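Local coordinates for lipoprotein (Clostridium difficile, PDB 4OTE) that probably binds methionine outside the cell membrane, as a lipid-attached substrate-binding protein of the NlpA family that delivers it to a transporter, at residues F39-Y42 against I43-E47; R120-E123 against S124-L127; A169-T173 against T174-P178. All coordinates share one frame; numbering follows the deposited sequence.

Contact 1 of 3, residues F39-Y42 against I43-E47; sequences FDDY and ILPNE. With ZN (zinc ion), chain F; MSE (selenomethionine), chain C; ACT (acetate ion), chain R.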
loop_
_atom_site.group_PDB
_atom_site.type_symbol
_atom_site.label_atom_id
_atom_site.label_comp_id
_atom_site.label_asym_id
_atom_site.label_seq_id
_atom_site.Cartn_x
_atom_site.Cartn_y
_atom_site.Cartn_z
ATOM N N PHE A 39 -0.744 -12.013 6.611
ATOM C CA PHE A 39 -0.007 -12.296 5.382
ATOM C C PHE A 39 1.165 -11.326 5.256
ATOM O O PHE A 39 1.098 -10.208 5.752
ATOM C CB PHE A 39 -0.927 -12.183 4.170
ATOM C CG PHE A 39 -1.920 -13.298 4.068
ATOM C CD1 PHE A 39 -1.574 -14.498 3.466
ATOM C CD2 PHE A 39 -3.196 -13.157 4.589
ATOM C CE1 PHE A 39 -2.486 -15.533 3.377
ATOM C CE2 PHE A 39 -4.112 -14.189 4.505
ATOM C CZ PHE A 39 -3.758 -15.379 3.899
ATOM N N ASP A 40 2.238 -11.757 4.595
ATOM C CA ASP A 40 3.457 -10.937 4.485
ATOM C C ASP A 40 3.760 -10.508 3.046
ATOM O O ASP A 40 4.818 -9.932 2.771
ATOM C CB ASP A 40 4.655 -11.674 5.097
ATOM C CG ASP A 40 4.928 -13.021 4.438
ATOM O OD1 ASP A 40 4.678 -13.164 3.227
ATOM O OD2 ASP A 40 5.405 -13.940 5.137
ATOM N N ASP A 41 2.822 -10.772 2.139
ATOM C CA ASP A 41 3.001 -10.445 0.733
ATOM C C ASP A 41 1.667 -10.066 0.093
ATOM O O ASP A 41 0.601 -10.279 0.682
ATOM C CB ASP A 41 3.641 -11.631 0.003
ATOM C CG ASP A 41 2.719 -12.829 -0.083
ATOM O OD1 ASP A 41 1.824 -12.821 -0.953
ATOM O OD2 ASP A 41 2.889 -13.774 0.717
ATOM N N TYR A 42 1.740 -9.531 -1.126
ATOM C CA TYR A 42 0.573 -9.008 -1.828
ATOM C C TYR A 42 -0.140 -10.027 -2.730
ATOM O O TYR A 42 -1.149 -9.694 -3.353
ATOM C CB TYR A 42 0.972 -7.789 -2.675
ATOM C CG TYR A 42 1.401 -6.544 -1.912
ATOM C CD1 TYR A 42 0.992 -6.308 -0.595
ATOM C CD2 TYR A 42 2.169 -5.566 -2.539
ATOM C CE1 TYR A 42 1.373 -5.162 0.077
ATOM C CE2 TYR A 42 2.546 -4.413 -1.876
ATOM C CZ TYR A 42 2.151 -4.215 -0.570
ATOM O OH TYR A 42 2.530 -3.068 0.088
ATOM N N ILE A 43 0.366 -11.257 -2.804
ATOM C CA ILE A 43 -0.200 -12.258 -3.714
ATOM C C ILE A 43 -1.183 -13.183 -3.009
ATOM O O ILE A 43 -2.311 -13.360 -3.457
ATOM C CB ILE A 43 0.898 -13.131 -4.356
ATOM C CG1 ILE A 43 1.968 -12.259 -5.025
ATOM C CG2 ILE A 43 0.284 -14.115 -5.349
ATOM C CD1 ILE A 43 1.534 -11.621 -6.326
ATOM N N LEU A 44 -0.753 -13.765 -1.895
ATOM C CA LEU A 44 -1.525 -14.820 -1.235
ATOM C C LEU A 44 -2.881 -14.391 -0.652
ATOM O O LEU A 44 -3.805 -15.199 -0.632
ATOM C CB LEU A 44 -0.684 -15.508 -0.148
ATOM C CG LEU A 44 0.608 -16.178 -0.623
ATOM C CD1 LEU A 44 1.350 -16.797 0.553
ATOM C CD2 LEU A 44 0.331 -17.223 -1.693
ATOM N N PRO A 45 -3.010 -13.135 -0.170
ATOM C CA PRO A 45 -4.295 -12.765 0.441
ATOM C C PRO A 45 -5.495 -12.892 -0.495
ATOM O O PRO A 45 -6.571 -13.293 -0.051
ATOM C CB PRO A 45 -4.091 -11.299 0.843
ATOM C CG PRO A 45 -2.620 -11.149 1.008
ATOM C CD PRO A 45 -2.004 -12.064 -0.014
ATOM N N ASN A 46 -5.310 -12.540 -1.768
ATOM C CA ASN A 46 -6.375 -12.657 -2.765
ATOM C C ASN A 46 -6.681 -14.106 -3.130
ATOM O O ASN A 46 -7.845 -14.464 -3.306
ATOM C CB ASN A 46 -6.045 -11.852 -4.026
ATOM C CG ASN A 46 -6.296 -10.361 -3.853
ATOM O OD1 ASN A 46 -7.138 -9.946 -3.055
ATOM N ND2 ASN A 46 -5.579 -9.553 -4.612
ATOM N N GLU A 47 -5.641 -14.934 -3.238
ATOM C CA GLU A 47 -5.821 -16.373 -3.435
ATOM C C GLU A 47 -6.721 -16.921 -2.344
ATOM O O GLU A 47 -7.762 -17.510 -2.621
ATOM C CB GLU A 47 -4.479 -17.115 -3.402
ATOM C CG GLU A 47 -3.676 -17.039 -4.691
ATOM C CD GLU A 47 -4.300 -17.816 -5.841
ATOM O OE1 GLU A 47 -5.063 -18.776 -5.582
ATOM O OE2 GLU A 47 -4.023 -17.465 -7.010
HETATM ZN ZN ZN F . 4.009 -14.583 2.048
HETATM N N MSE C 301 -0.364 -0.203 1.369
HETATM C CA MSE C 301 0.013 -0.309 -0.080
HETATM C C MSE C 301 -0.078 1.044 -0.697
HETATM O O MSE C 301 -1.130 1.689 -0.642
HETATM O OXT MSE C 301 0.907 1.512 -1.270
HETATM C CB MSE C 301 -0.881 -1.268 -0.866
HETATM C CG MSE C 301 -0.373 -1.477 -2.295
HETATM SE SE MSE C 301 -1.646 -2.563 -3.340
HETATM C CE MSE C 301 -1.287 -4.275 -2.459
HETATM C C ACT R . 2.333 -15.590 4.056
HETATM O O ACT R . 3.243 -15.995 3.301
HETATM O OXT ACT R . 1.816 -14.465 3.881
HETATM C CH3 ACT R . 1.861 -16.458 5.191
HETATM O O HOH W 1 -3.228 -10.585 -5.583
#
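Asp41 folds its carboxylate back over the turn that follows it, and one oxygen, OD1, takes two backbone N-H groups. The bond from Leu44 N to Asp41 OD1 (2.9 Å) is almost straight and uses the syn lone pair; the one from Ile43 N to Asp41 OD1 (2.8 Å) is more bent, at 144°, and uses the anti lone pair. With chi1 at 68°, CG lies between the backbone N and the carbonyl carbon, which leaves OD1 facing the amides of Ile43 and Leu44. Asp41 OD2 is left to bind the zinc ion at 1.9 Å, next to Asp40 OD1 and an acetate oxygen; metal and amides together fix the carboxylate's rotation. Leu44 crosses this side chain at a slant, its CD1 3.4 Å from Asp41 OD2. Further along, Pro45 CA sits over one face of the Phe39 ring, 4.1 Å from its centroid, a CH-pi contact. Tyr42 turns away to lay one ring face under the selenomethionine methyl carbon CE, 3.6 Å from Tyr42 CG, while its hydroxyl bonds Asp172. The whole is an aspartate-capped helix start that leads from strand 33-39 into helix 44-51 and lends a tyrosine to the ligand pocket.

Contact 2 of 3, residues R120-E123 against S124-L127; sequences RYLE and SIGL
Ile125 lays its CG1 branch against the carbonyl oxygen of Leu122 (CG1 to O, 3.2 Å), at the point where helix 112-124 ends in a Schellman motif. The two nested bonds of that motif run from Leu127 N to Leu122 O (3.0 Å) and from Gly126 N to Glu123 O (2.8 Å), and Gly126, with its positive phi, is the C-prime residue that reverses the chain. In Ile125 a chi1 of 64° sets CG1 between the backbone N and the carbonyl carbon, over Leu122 O. The extended chi2 then carries CD1 on beside Leu122, whose side chain points the same way; Leu122 CD2 and Ile125 CD1 meet at 4.1 Å. Leu127 adds a looser apolar contact to the same leucine methyl. Within the last turn of the helix, the guanidinium of Arg120 reaches the carboxylate of Glu123 in a salt bridge, through a weak, bent hydrogen bond from NH1 to OE1; both groups have further partners in the following loop, Pro131 O and Leu130 N respectively. Tyr189 of strand 187-190 packs on Ser124 and Ile125. One carbonyl oxygen is gripped twice: Tyr121 O accepts from Ile125 N at 3.3 Å and, more closely, from the hydroxyl of Ser124, OG to O 2.7 Å.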
loop_
_atom_site.group_PDB
_atom_site.type_symbol
_atom_site.label_atom_id
_atom_site.label_comp_id
_atom_site.label_asym_id
_atom_site.label_seq_id
_atom_site.Cartn_x
_atom_site.Cartn_y
_atom_site.Cartn_z
ATOM N N ARG A 120 6.704 8.635 -12.319
ATOM C CA ARG A 120 5.886 9.836 -12.492
ATOM C C ARG A 120 5.940 10.760 -11.275
ATOM O O ARG A 120 5.838 11.980 -11.427
ATOM C CB ARG A 120 4.438 9.480 -12.834
ATOM C CG ARG A 120 4.287 8.827 -14.203
ATOM C CD ARG A 120 3.258 9.534 -15.074
ATOM N NE ARG A 120 3.254 9.025 -16.450
ATOM C CZ ARG A 120 3.800 9.631 -17.508
ATOM N NH1 ARG A 120 4.426 10.800 -17.397
ATOM N NH2 ARG A 120 3.717 9.056 -18.703
ATOM N N TYR A 121 6.097 10.195 -10.077
ATOM C CA TYR A 121 6.319 11.020 -8.889
ATOM C C TYR A 121 7.623 11.800 -9.057
ATOM O O TYR A 121 7.659 13.010 -8.840
ATOM C CB TYR A 121 6.377 10.185 -7.601
ATOM C CG TYR A 121 5.081 9.509 -7.181
ATOM C CD1 TYR A 121 3.845 10.144 -7.325
ATOM C CD2 TYR A 121 5.100 8.244 -6.596
ATOM C CE1 TYR A 121 2.670 9.524 -6.930
ATOM C CE2 TYR A 121 3.932 7.618 -6.197
ATOM C CZ TYR A 121 2.716 8.261 -6.363
ATOM O OH TYR A 121 1.551 7.632 -5.960
ATOM N N LEU A 122 8.681 11.104 -9.465
ATOM C CA LEU A 122 9.982 11.736 -9.689
ATOM C C LEU A 122 9.931 12.801 -10.792
ATOM O O LEU A 122 10.642 13.809 -10.717
ATOM C CB LEU A 122 11.049 10.685 -10.009
ATOM C CG LEU A 122 11.385 9.715 -8.870
ATOM C CD1 LEU A 122 12.333 8.628 -9.354
ATOM C CD2 LEU A 122 11.979 10.444 -7.674
ATOM N N GLU A 123 9.089 12.581 -11.802
ATOM C CA GLU A 123 8.840 13.587 -12.833
ATOM C C GLU A 123 8.186 14.832 -12.241
ATOM O O GLU A 123 8.603 15.954 -12.528
ATOM C CB GLU A 123 7.952 13.019 -13.946
ATOM C CG GLU A 123 7.589 14.021 -15.035
ATOM C CD GLU A 123 6.854 13.382 -16.196
ATOM O OE1 GLU A 123 5.942 12.566 -15.946
ATOM O OE2 GLU A 123 7.183 13.702 -17.361
ATOM N N SER A 124 7.170 14.630 -11.407
ATOM C CA SER A 124 6.402 15.748 -10.847
ATOM C C SER A 124 7.233 16.656 -9.934
ATOM O O SER A 124 6.855 17.803 -9.703
ATOM C CB SER A 124 5.166 15.235 -10.100
ATOM O OG SER A 124 5.516 14.655 -8.858
ATOM N N ILE A 125 8.353 16.146 -9.419
ATOM C CA ILE A 125 9.296 16.967 -8.647
ATOM C C ILE A 125 10.496 17.443 -9.484
ATOM O O ILE A 125 11.486 17.922 -8.933
ATOM C CB ILE A 125 9.786 16.242 -7.369
ATOM C CG1 ILE A 125 10.592 14.984 -7.708
ATOM C CG2 ILE A 125 8.603 15.901 -6.477
ATOM C CD1 ILE A 125 11.159 14.279 -6.496
ATOM N N GLY A 126 10.401 17.306 -10.805
ATOM C CA GLY A 126 11.384 17.871 -11.727
ATOM C C GLY A 126 12.678 17.098 -11.895
ATOM O O GLY A 126 13.620 17.607 -12.500
ATOM N N LEU A 127 12.734 15.871 -11.385
ATOM C CA LEU A 127 13.957 15.060 -11.467
ATOM C C LEU A 127 14.180 14.410 -12.833
ATOM O O LEU A 127 15.310 14.066 -13.168
ATOM C CB LEU A 127 13.978 13.991 -10.367
ATOM C CG LEU A 127 14.979 14.241 -9.233
ATOM C CD1 LEU A 127 14.301 14.160 -7.877
ATOM C CD2 LEU A 127 16.146 13.266 -9.320
#

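Contact 3 of 3, residues A169-T173 against T174-P178; sequences AFIDT and TYAVP. With MSE (selenomethionine), chain C.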
loop_
_atom_site.group_PDB
_atom_site.type_symbol
_atom_site.label_atom_id
_atom_site.label_comp_id
_atom_site.label_asym_id
_atom_site.label_seq_id
_atom_site.Cartn_x
_atom_site.Cartn_y
_atom_site.Cartn_z
ATOM N N ALA A 169 15.143 5.051 -1.769
ATOM C CA ALA A 169 14.242 3.969 -2.172
ATOM C C ALA A 169 12.773 4.276 -1.864
ATOM O O ALA A 169 12.456 4.803 -0.796
ATOM C CB ALA A 169 14.653 2.671 -1.494
ATOM N N PHE A 170 11.894 3.954 -2.813
ATOM C CA PHE A 170 10.443 4.022 -2.604
ATOM C C PHE A 170 9.980 2.747 -1.897
ATOM O O PHE A 170 10.185 1.646 -2.414
ATOM C CB PHE A 170 9.694 4.149 -3.938
ATOM C CG PHE A 170 9.582 5.563 -4.454
ATOM C CD1 PHE A 170 8.759 6.483 -3.821
ATOM C CD2 PHE A 170 10.266 5.959 -5.595
ATOM C CE1 PHE A 170 8.640 7.778 -4.301
ATOM C CE2 PHE A 170 10.153 7.255 -6.076
ATOM C CZ PHE A 170 9.336 8.163 -5.431
ATOM N N ILE A 171 9.363 2.893 -0.723
ATOM C CA ILE A 171 8.924 1.739 0.068
ATOM C C ILE A 171 7.497 1.915 0.592
ATOM O O ILE A 171 7.178 2.911 1.256
ATOM C CB ILE A 171 9.870 1.476 1.265
ATOM C CG1 ILE A 171 11.330 1.418 0.803
ATOM C CG2 ILE A 171 9.496 0.171 1.965
ATOM C CD1 ILE A 171 12.330 1.196 1.918
ATOM N N ASP A 172 6.645 0.933 0.294
ATOM C CA ASP A 172 5.287 0.893 0.830
ATOM C C ASP A 172 5.323 0.924 2.351
ATOM O O ASP A 172 6.177 0.293 2.973
ATOM C CB ASP A 172 4.551 -0.374 0.377
ATOM C CG ASP A 172 4.221 -0.373 -1.102
ATOM O OD1 ASP A 172 4.843 0.402 -1.858
ATOM O OD2 ASP A 172 3.340 -1.157 -1.514
ATOM N N THR A 173 4.382 1.641 2.950
ATOM C CA THR A 173 4.305 1.726 4.403
ATOM C C THR A 173 4.120 0.335 5.018
ATOM O O THR A 173 4.670 0.055 6.085
ATOM C CB THR A 173 3.219 2.734 4.836
ATOM O OG1 THR A 173 3.724 4.056 4.628
ATOM C CG2 THR A 173 2.828 2.580 6.312
ATOM N N THR A 174 3.379 -0.537 4.326
ATOM C CA THR A 174 3.221 -1.940 4.741
ATOM C C THR A 174 4.572 -2.653 4.956
ATOM O O THR A 174 4.692 -3.503 5.834
ATOM C CB THR A 174 2.348 -2.728 3.731
ATOM O OG1 THR A 174 0.995 -2.262 3.798
ATOM C CG2 THR A 174 2.359 -4.222 4.017
ATOM N N TYR A 175 5.580 -2.298 4.163
ATOM C CA TYR A 175 6.927 -2.859 4.320
ATOM C C TYR A 175 7.840 -1.998 5.195
ATOM O O TYR A 175 8.668 -2.528 5.937
ATOM C CB TYR A 175 7.568 -3.080 2.950
ATOM C CG TYR A 175 7.001 -4.279 2.243
ATOM C CD1 TYR A 175 7.674 -5.499 2.260
ATOM C CD2 TYR A 175 5.780 -4.210 1.581
ATOM C CE1 TYR A 175 7.155 -6.612 1.620
ATOM C CE2 TYR A 175 5.250 -5.321 0.943
ATOM C CZ TYR A 175 5.943 -6.518 0.964
ATOM O OH TYR A 175 5.426 -7.625 0.332
ATOM N N ALA A 176 7.680 -0.680 5.115
ATOM C CA ALA A 176 8.560 0.251 5.822
ATOM C C ALA A 176 8.471 0.124 7.344
ATOM O O ALA A 176 9.498 0.038 8.027
ATOM C CB ALA A 176 8.259 1.685 5.400
ATOM N N VAL A 177 7.245 0.114 7.868
ATOM C CA VAL A 177 7.040 0.170 9.316
ATOM C C VAL A 177 7.580 -1.076 10.039
ATOM O O VAL A 177 8.297 -0.938 11.029
ATOM C CB VAL A 177 5.566 0.441 9.688
ATOM C CG1 VAL A 177 5.352 0.306 11.190
ATOM C CG2 VAL A 177 5.157 1.831 9.231
ATOM N N PRO A 178 7.246 -2.287 9.555
ATOM C CA PRO A 178 7.813 -3.477 10.201
ATOM C C PRO A 178 9.332 -3.581 10.067
ATOM O O PRO A 178 9.976 -4.213 10.898
ATOM C CB PRO A 178 7.128 -4.639 9.470
ATOM C CG PRO A 178 5.891 -4.052 8.888
ATOM C CD PRO A 178 6.263 -2.649 8.520
HETATM N N MSE C 301 -0.364 -0.203 1.369
HETATM C CA MSE C 301 0.013 -0.309 -0.080
HETATM C C MSE C 301 -0.078 1.044 -0.697
HETATM O O MSE C 301 -1.130 1.689 -0.642
HETATM O OXT MSE C 301 0.907 1.512 -1.270
HETATM C CB MSE C 301 -0.881 -1.268 -0.866
HETATM C CG MSE C 301 -0.373 -1.477 -2.295
HETATM SE SE MSE C 301 -1.646 -2.563 -3.340
HETATM C CE MSE C 301 -1.287 -4.275 -2.459
#
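Thr173 and Val177 face the same way one helical turn apart, and Ile171 reaches over from the strand side, so that apolar packing and backbone bonds together tie the end of strand 168-171 to the short helix that follows. Among the backbone bonds, the carbonyl of Asp172 does double duty. Ala176 N donates to Asp172 O (2.8 Å) nearly along the C=O axis, whereas Tyr175 N, also bonded to Asp172 O (2.9 Å), comes in from above the carbonyl plane, 57° out of it. The next link, from Val177 N to Thr173 O (3.1 Å), is close to straight at 175°. Asp172 occupies the N-cap position, but its carboxylate makes no capping bond; it is turned instead to the pocket, where OD2 accepts from the hydroxyl of Tyr42.

The apolar contacts are made chiefly by branches. The Ile171 side chain crosses that of Tyr175 at about a right angle, CG2 touching Tyr175 CB at 3.9 Å, and the same branch meets the methyl of Ala176 at a similar distance. Thr173 CG2 lies beside Val177 CG2 (3.8 Å), and both side chains touch Val14 of helix 13-22. The Tyr175 ring stands obliquely to Asp172 CB and meets Tyr42 edge-to-face.

Ligand contacts come from the first turn. Thr174 OG1 sits beside the backbone N of its own residue (chi1 -69°), where it accepts a weak bond from the selenomethionine amino N, 3.5 Å away, and is also bonded to Val14 O. Asp172 OD2 lies 3.6 Å from the ligand carboxylate oxygen OXT; the Tyr42 hydroxyl probably eases the charge on Asp172. The arrangement is a strand-to-helix junction lining the amino-acid pocket, as in periplasmic methionine-binding proteins.

Along the chain the three contacts come in series, and together they illustrate how a two-sheet binding protein gathers its ligand. Contact 1 follows strand 33-39 of the seven-stranded sheet; contact 3 continues strand 168-171 of the five-stranded sheet, and the two, with centres about 16 Å apart, both touch the selenomethionine. They meet through a tyrosine-aspartate hydrogen bond and the packing of Tyr42 on Tyr175, which joins elements carried by the two sheets. Contact 2 lies about 30 Å from contact 1, centre to centre, on the opposite side of the chain's centre, yet it reaches contact 3 through Leu122, which packs on Phe170. Helix 112-124 therefore lies against the strand whose end helps form the pocket.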